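Local coordinates for putative ManD family dehydratase (Pantoea ananatis, PDB 3T6C), which dehydrates D-gluconate to 2-dehydro-3-deoxy-D-gluconate with low, magnesium-dependent activity in vitro, and probably has no significant part in D-gluconate breakdown in the cell, at residues A[30-35]-A[82-87]; A[343-348]-A[369-374]. One frame throughout, in Å; residues are numbered along the deposited sequence.

Interaction 1 (A[30-35]-A[82-87]); sequences TNVKTI and FLIGKD
The flat peptide group joining T30 to N31 carries the CD1 methyl of I84 over one face. I84 CD1 lies 3.7 Å from N31 CA and 3.8 Å from T30 O, so the methyl lies mainly on strand backbone. The chain of I84 bends twice to reach it (chi1 -57°, chi2 -56°), bringing CD1 back to the strand although the CB does not aim there. The other flat group, the ring of F82, belongs to the helix end: the ammonium of K86 stands above the centre of one face, with NZ 3.3 Å from the ring plane, and also donates to the carbonyl of the same residue, K86 NZ to F82 O 2.9 Å. The ring otherwise packs on S97 and A98 of helix 91-100 and on N424 of a second subunit.

V32 completes the apolar patch. Its CG2 branch, held beside the backbone N while CG1 is anti to it (chi1 174°), meets L83 CD1 at 4.0 Å and is the side-chain neighbour of I84 CD1 at 4.2 Å; the V32 and L83 side chains cross at about a right angle. V32 also rests on A80 and V47, and L83 on I94.

Helix 68-83 stops at this point. I84 leaves helical geometry, and L83 to K86 form a type II turn, closed by K86 N to L83 O at 3.0 Å, with G85 in the position that takes positive phi; the backbone of G85 also bonds to I29. On the strand side T30 and N31 both face E50 in a classic beta bulge. The arrangement belongs to the N-terminal capping domain of the enolase superfamily, where a three-stranded antiparallel sheet packs against the helices that follow it.

Interaction 2 (A[343-348]-A[369-374]); sequences VRTAWH and PNFGIQ. With GCO (D-gluconic acid), chain D.
N370 holds the start of strand 344-345 with both its side chain and its backbone carbonyl. Its ND2 donates to V343 O (3.0 Å, N-H...O 175°) within both the carbonyl plane and its own amide plane, which fixes the amide's rotation; ND2 also bonds to A335 O. Placing CG between the backbone N and the carbonyl carbon (chi1 61°) folds the amide toward V343, while N370 O accepts from T345 N at 3.0 Å. T345 O then serves two donors, I373 N at 3.1 Å and, weakly, G372 N at 2.8 Å. G372 presents its bare CA over one face of the R344 guanidinium, whose NH2 bonds to Y317 OH and whose NH1 reaches F371 O through a water.

Further along, waters do the bridging. One accepts from T345 OG1 and W347 N and donates to I373 O; a second donates to both I373 O and W347 O. I373 O also receives a CA-H...O contact from A346 CA (3.4 Å). The acceptors W347 O and Q374 OE1 lie 3.1 Å apart without bonding; Q374 NE2 lies at the edge of the W347 indole, the amide and ring planes nearly coplanar, and donates to D365 OD2.

Just beyond the C-terminal end of strand 344-345, H348 NE2 donates to O5 of D-gluconate (2.8 Å), and its ND1 is bonded to H321, while A346 O meets R319, another substrate-binding residue. Direct bonds join the chains near N370 and T345 and water bridges join them near W347 and I373, so the two chains stay linked almost up to H348, which binds the substrate.

From the N terminus, interaction 1 comes first: it closes a loop of 46 residues, through strands 44-51 and 57-61 and helix 68-83, bringing the first strand of the capping domain against that helix's end. This loop includes Q66, a substrate-binding residue. Only much later does interaction 2 open, closing 20 residues round helix 355-367 and bringing strand 344-345 beside the loop leading into strand 374-375, a beta-alpha-beta unit of the barrel domain. The two are in series, neither nested nor crossed, and their nearest atoms are about 17 Å apart. The K33-E412 salt bridge links strand 29-37 to the distant C-terminal part of the chain, while interaction 2 lies far deeper, beside the substrate.

Interaction 1 (A[30-35]-A[82-87])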
loop_
_atom_site.group_PDB
_atom_site.type_symbol
_atom_site.label_atom_id
_atom_site.label_comp_id
_atom_site.label_asym_id
_atom_site.label_seq_id
_atom_site.Cartn_x
_atom_site.Cartn_y
_atom_site.Cartn_z
ATOM N N THR A 30 -3.258 45.307 -27.214
ATOM C CA THR A 30 -3.996 45.859 -28.336
ATOM C C THR A 30 -4.257 44.953 -29.539
ATOM O O THR A 30 -5.210 45.193 -30.304
ATOM C CB THR A 30 -3.269 47.095 -28.845
ATOM O OG1 THR A 30 -1.937 46.749 -29.257
ATOM C CG2 THR A 30 -3.206 48.173 -27.754
ATOM N N ASN A 31 -3.427 43.927 -29.686
ATOM C CA ASN A 31 -3.554 43.028 -30.844
ATOM C C ASN A 31 -2.874 41.729 -30.504
ATOM O O ASN A 31 -1.883 41.766 -29.827
ATOM C CB ASN A 31 -2.870 43.684 -32.083
ATOM C CG ASN A 31 -3.253 42.999 -33.398
ATOM O OD1 ASN A 31 -4.349 43.227 -33.927
ATOM N ND2 ASN A 31 -2.351 42.188 -33.949
ATOM N N VAL A 32 -3.375 40.616 -31.017
ATOM C CA VAL A 32 -2.725 39.325 -30.860
ATOM C C VAL A 32 -2.770 38.696 -32.215
ATOM O O VAL A 32 -3.857 38.578 -32.816
ATOM C CB VAL A 32 -3.468 38.402 -29.855
ATOM C CG1 VAL A 32 -2.827 36.958 -29.814
ATOM C CG2 VAL A 32 -3.497 39.077 -28.480
ATOM N N LYS A 33 -1.620 38.257 -32.710
ATOM C CA LYS A 33 -1.660 37.526 -33.980
ATOM C C LYS A 33 -0.790 36.283 -34.050
ATOM O O LYS A 33 0.137 36.108 -33.282
ATOM C CB LYS A 33 -1.322 38.424 -35.127
ATOM C CG LYS A 33 0.105 38.766 -35.199
ATOM C CD LYS A 33 0.304 39.482 -36.522
ATOM C CE LYS A 33 1.550 40.253 -36.512
ATOM N NZ LYS A 33 1.505 41.390 -37.503
ATOM N N THR A 34 -1.108 35.413 -34.995
ATOM C CA THR A 34 -0.357 34.177 -35.176
ATOM C C THR A 34 0.396 34.264 -36.502
ATOM O O THR A 34 -0.182 34.653 -37.520
ATOM C CB THR A 34 -1.280 32.971 -35.282
ATOM O OG1 THR A 34 -2.155 32.887 -34.146
ATOM C CG2 THR A 34 -0.467 31.706 -35.389
ATOM N N ILE A 35 1.677 33.881 -36.483
ATOM C CA ILE A 35 2.515 33.856 -37.648
ATOM C C ILE A 35 2.917 32.396 -37.885
ATOM O O ILE A 35 3.433 31.709 -36.958
ATOM C CB ILE A 35 3.768 34.709 -37.430
ATOM C CG1 ILE A 35 3.370 36.201 -37.314
ATOM C CG2 ILE A 35 4.725 34.557 -38.599
ATOM C CD1 ILE A 35 4.396 37.050 -36.546
ATOM N N PHE A 82 -10.127 37.135 -26.623
ATOM C CA PHE A 82 -10.196 37.029 -25.146
ATOM C C PHE A 82 -9.236 38.009 -24.486
ATOM O O PHE A 82 -9.486 38.475 -23.356
ATOM C CB PHE A 82 -9.810 35.587 -24.799
ATOM C CG PHE A 82 -9.735 35.278 -23.319
ATOM C CD1 PHE A 82 -8.510 35.190 -22.670
ATOM C CD2 PHE A 82 -10.879 34.955 -22.614
ATOM C CE1 PHE A 82 -8.412 34.857 -21.307
ATOM C CE2 PHE A 82 -10.817 34.618 -21.253
ATOM C CZ PHE A 82 -9.587 34.548 -20.586
ATOM N N LEU A 83 -8.097 38.275 -25.122
ATOM C CA LEU A 83 -7.055 39.108 -24.486
ATOM C C LEU A 83 -7.125 40.607 -24.706
ATOM O O LEU A 83 -6.581 41.397 -23.912
ATOM C CB LEU A 83 -5.660 38.667 -24.955
ATOM C CG LEU A 83 -5.300 37.248 -24.519
ATOM C CD1 LEU A 83 -4.116 36.750 -25.288
ATOM C CD2 LEU A 83 -5.014 37.255 -23.006
ATOM N N ILE A 84 -7.852 41.033 -25.735
ATOM C CA ILE A 84 -7.763 42.417 -26.113
ATOM C C ILE A 84 -8.308 43.295 -24.976
ATOM O O ILE A 84 -9.387 43.006 -24.411
ATOM C CB ILE A 84 -8.530 42.695 -27.431
ATOM C CG1 ILE A 84 -8.006 41.816 -28.571
ATOM C CG2 ILE A 84 -8.404 44.201 -27.751
ATOM C CD1 ILE A 84 -6.513 41.963 -28.803
ATOM N N GLY A 85 -7.541 44.343 -24.636
ATOM C CA GLY A 85 -7.861 45.290 -23.591
ATOM C C GLY A 85 -7.380 44.902 -22.224
ATOM O O GLY A 85 -7.500 45.709 -21.298
ATOM N N LYS A 86 -6.878 43.680 -22.051
ATOM C CA LYS A 86 -6.355 43.233 -20.743
ATOM C C LYS A 86 -4.953 43.674 -20.420
ATOM O O LYS A 86 -4.146 43.876 -21.326
ATOM C CB LYS A 86 -6.448 41.701 -20.645
ATOM C CG LYS A 86 -7.920 41.273 -20.548
ATOM C CD LYS A 86 -8.054 39.764 -20.500
ATOM C CE LYS A 86 -9.546 39.416 -20.376
ATOM N NZ LYS A 86 -9.759 37.941 -20.518
ATOM N N ASP A 87 -4.670 43.851 -19.117
ATOM C CA ASP A 87 -3.316 44.214 -18.659
ATOM C C ASP A 87 -2.423 42.963 -18.752
ATOM O O ASP A 87 -2.704 41.966 -18.091
ATOM C CB ASP A 87 -3.414 44.692 -17.198
ATOM C CG ASP A 87 -2.105 45.139 -16.627
ATOM O OD1 ASP A 87 -1.045 44.936 -17.265
ATOM O OD2 ASP A 87 -2.146 45.689 -15.494
#

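Interaction 2 (A[343-348]-A[369-374])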
loop_
_atom_site.group_PDB
_atom_site.type_symbol
_atom_site.label_atom_id
_atom_site.label_comp_id
_atom_site.label_asym_id
_atom_site.label_seq_id
_atom_site.Cartn_x
_atom_site.Cartn_y
_atom_site.Cartn_z
ATOM N N VAL A 343 14.094 15.110 -9.334
ATOM C CA VAL A 343 14.036 14.820 -10.774
ATOM C C VAL A 343 14.575 16.032 -11.552
ATOM O O VAL A 343 14.317 17.171 -11.153
ATOM C CB VAL A 343 12.550 14.573 -11.146
ATOM C CG1 VAL A 343 12.391 14.481 -12.697
ATOM C CG2 VAL A 343 12.095 13.252 -10.496
ATOM N N ARG A 344 15.312 15.812 -12.646
ATOM C CA ARG A 344 15.863 16.956 -13.368
ATOM C C ARG A 344 15.138 17.255 -14.689
ATOM O O ARG A 344 14.344 16.456 -15.169
ATOM C CB ARG A 344 17.376 16.735 -13.633
ATOM C CG ARG A 344 18.148 16.616 -12.300
ATOM C CD ARG A 344 19.656 16.834 -12.497
ATOM N NE ARG A 344 20.253 15.726 -13.206
ATOM C CZ ARG A 344 21.536 15.723 -13.532
ATOM N NH1 ARG A 344 22.304 16.763 -13.216
ATOM N NH2 ARG A 344 22.073 14.699 -14.205
ATOM N N THR A 345 15.453 18.398 -15.290
ATOM C CA THR A 345 14.726 18.813 -16.521
ATOM C C THR A 345 15.504 18.451 -17.785
ATOM O O THR A 345 16.757 18.523 -17.812
ATOM C CB THR A 345 14.397 20.338 -16.523
ATOM O OG1 THR A 345 15.617 21.078 -16.728
ATOM C CG2 THR A 345 13.766 20.758 -15.203
ATOM N N ALA A 346 14.786 17.934 -18.796
ATOM C CA ALA A 346 15.362 17.826 -20.135
ATOM C C ALA A 346 14.229 18.219 -21.082
ATOM O O ALA A 346 13.701 17.354 -21.832
ATOM C CB ALA A 346 15.745 16.308 -20.305
ATOM N N TRP A 347 14.068 19.511 -21.329
ATOM C CA TRP A 347 12.937 19.926 -22.182
ATOM C C TRP A 347 13.148 19.446 -23.606
ATOM O O TRP A 347 14.255 19.494 -24.138
ATOM C CB TRP A 347 12.790 21.466 -22.174
ATOM C CG TRP A 347 12.723 22.080 -20.780
ATOM C CD1 TRP A 347 13.585 23.006 -20.259
ATOM C CD2 TRP A 347 11.764 21.817 -19.766
ATOM N NE1 TRP A 347 13.213 23.350 -18.985
ATOM C CE2 TRP A 347 12.113 22.628 -18.642
ATOM C CE3 TRP A 347 10.634 20.979 -19.680
ATOM C CZ2 TRP A 347 11.345 22.682 -17.489
ATOM C CZ3 TRP A 347 9.894 20.997 -18.479
ATOM C CH2 TRP A 347 10.258 21.848 -17.416
ATOM N N HIS A 348 12.032 19.047 -24.234
ATOM C CA HIS A 348 12.055 18.617 -25.667
ATOM C C HIS A 348 12.382 19.797 -26.581
ATOM O O HIS A 348 11.807 20.903 -26.434
ATOM C CB HIS A 348 10.682 18.019 -25.947
ATOM C CG HIS A 348 10.427 17.643 -27.389
ATOM N ND1 HIS A 348 9.721 18.473 -28.239
ATOM C CD2 HIS A 348 10.722 16.530 -28.108
ATOM C CE1 HIS A 348 9.609 17.893 -29.430
ATOM N NE2 HIS A 348 10.174 16.702 -29.368
ATOM N N PRO A 369 17.651 25.045 -10.530
ATOM C CA PRO A 369 18.756 24.321 -9.890
ATOM C C PRO A 369 18.898 22.878 -10.435
ATOM O O PRO A 369 20.005 22.339 -10.524
ATOM C CB PRO A 369 18.362 24.257 -8.408
ATOM C CG PRO A 369 17.239 25.166 -8.248
ATOM C CD PRO A 369 16.624 25.512 -9.583
ATOM N N ASN A 370 17.753 22.299 -10.790
ATOM C CA ASN A 370 17.639 20.933 -11.257
ATOM C C ASN A 370 17.768 20.763 -12.766
ATOM O O ASN A 370 17.181 19.821 -13.304
ATOM C CB ASN A 370 16.384 20.246 -10.739
ATOM C CG ASN A 370 15.144 20.936 -11.183
ATOM O OD1 ASN A 370 15.074 22.163 -11.239
ATOM N ND2 ASN A 370 14.110 20.153 -11.459
ATOM N N PHE A 371 18.352 21.714 -13.465
ATOM C CA PHE A 371 18.607 21.485 -14.898
ATOM C C PHE A 371 19.347 20.179 -15.149
ATOM O O PHE A 371 20.338 19.878 -14.449
ATOM C CB PHE A 371 19.496 22.624 -15.421
ATOM C CG PHE A 371 19.993 22.397 -16.830
ATOM C CD1 PHE A 371 19.121 22.353 -17.917
ATOM C CD2 PHE A 371 21.356 22.184 -17.034
ATOM C CE1 PHE A 371 19.661 22.126 -19.242
ATOM C CE2 PHE A 371 21.878 21.950 -18.312
ATOM C CZ PHE A 371 20.986 21.942 -19.406
ATOM N N GLY A 372 18.778 19.315 -16.019
ATOM C CA GLY A 372 19.505 18.133 -16.493
ATOM C C GLY A 372 20.350 18.191 -17.759
ATOM O O GLY A 372 21.568 18.130 -17.725
ATOM N N ILE A 373 19.680 18.460 -18.875
ATOM C CA ILE A 373 20.394 18.555 -20.147
ATOM C C ILE A 373 19.484 19.314 -21.110
ATOM O O ILE A 373 18.260 19.330 -20.898
ATOM C CB ILE A 373 20.807 17.137 -20.670
ATOM C CG1 ILE A 373 21.836 17.262 -21.793
ATOM C CG2 ILE A 373 19.578 16.376 -21.194
ATOM C CD1 ILE A 373 23.192 17.863 -21.287
ATOM N N GLN A 374 20.073 19.914 -22.161
ATOM C CA GLN A 374 19.217 20.530 -23.201
ATOM C C GLN A 374 19.467 19.922 -24.579
ATOM O O GLN A 374 20.520 20.117 -25.171
ATOM C CB GLN A 374 19.484 22.037 -23.263
ATOM C CG GLN A 374 18.487 22.809 -24.186
ATOM C CD GLN A 374 17.034 22.409 -23.904
ATOM O OE1 GLN A 374 16.433 21.648 -24.698
ATOM N NE2 GLN A 374 16.488 22.842 -22.769
HETATM C C1 GCO D . 12.907 13.912 -29.704
HETATM C C2 GCO D . 11.565 13.547 -30.218
HETATM C C3 GCO D . 11.262 14.045 -31.618
HETATM C C4 GCO D . 9.793 13.871 -31.942
HETATM C C5 GCO D . 9.312 15.029 -32.782
HETATM C C6 GCO D . 7.838 14.950 -33.137
HETATM O O1A GCO D . 13.539 14.923 -30.130
HETATM O O1B GCO D . 13.358 13.266 -28.702
HETATM O O2 GCO D . 11.318 12.195 -29.931
HETATM O O3 GCO D . 12.076 13.325 -32.467
HETATM O O4 GCO D . 9.647 12.651 -32.647
HETATM O O5 GCO D . 9.549 16.197 -32.089
HETATM O O6 GCO D . 7.358 16.044 -33.893
HETATM O O HOH W 1 21.794 19.416 -12.098
HETATM O O HOH W 2 16.083 20.994 -19.552
HETATM O O HOH W 3 16.524 18.353 -23.134
#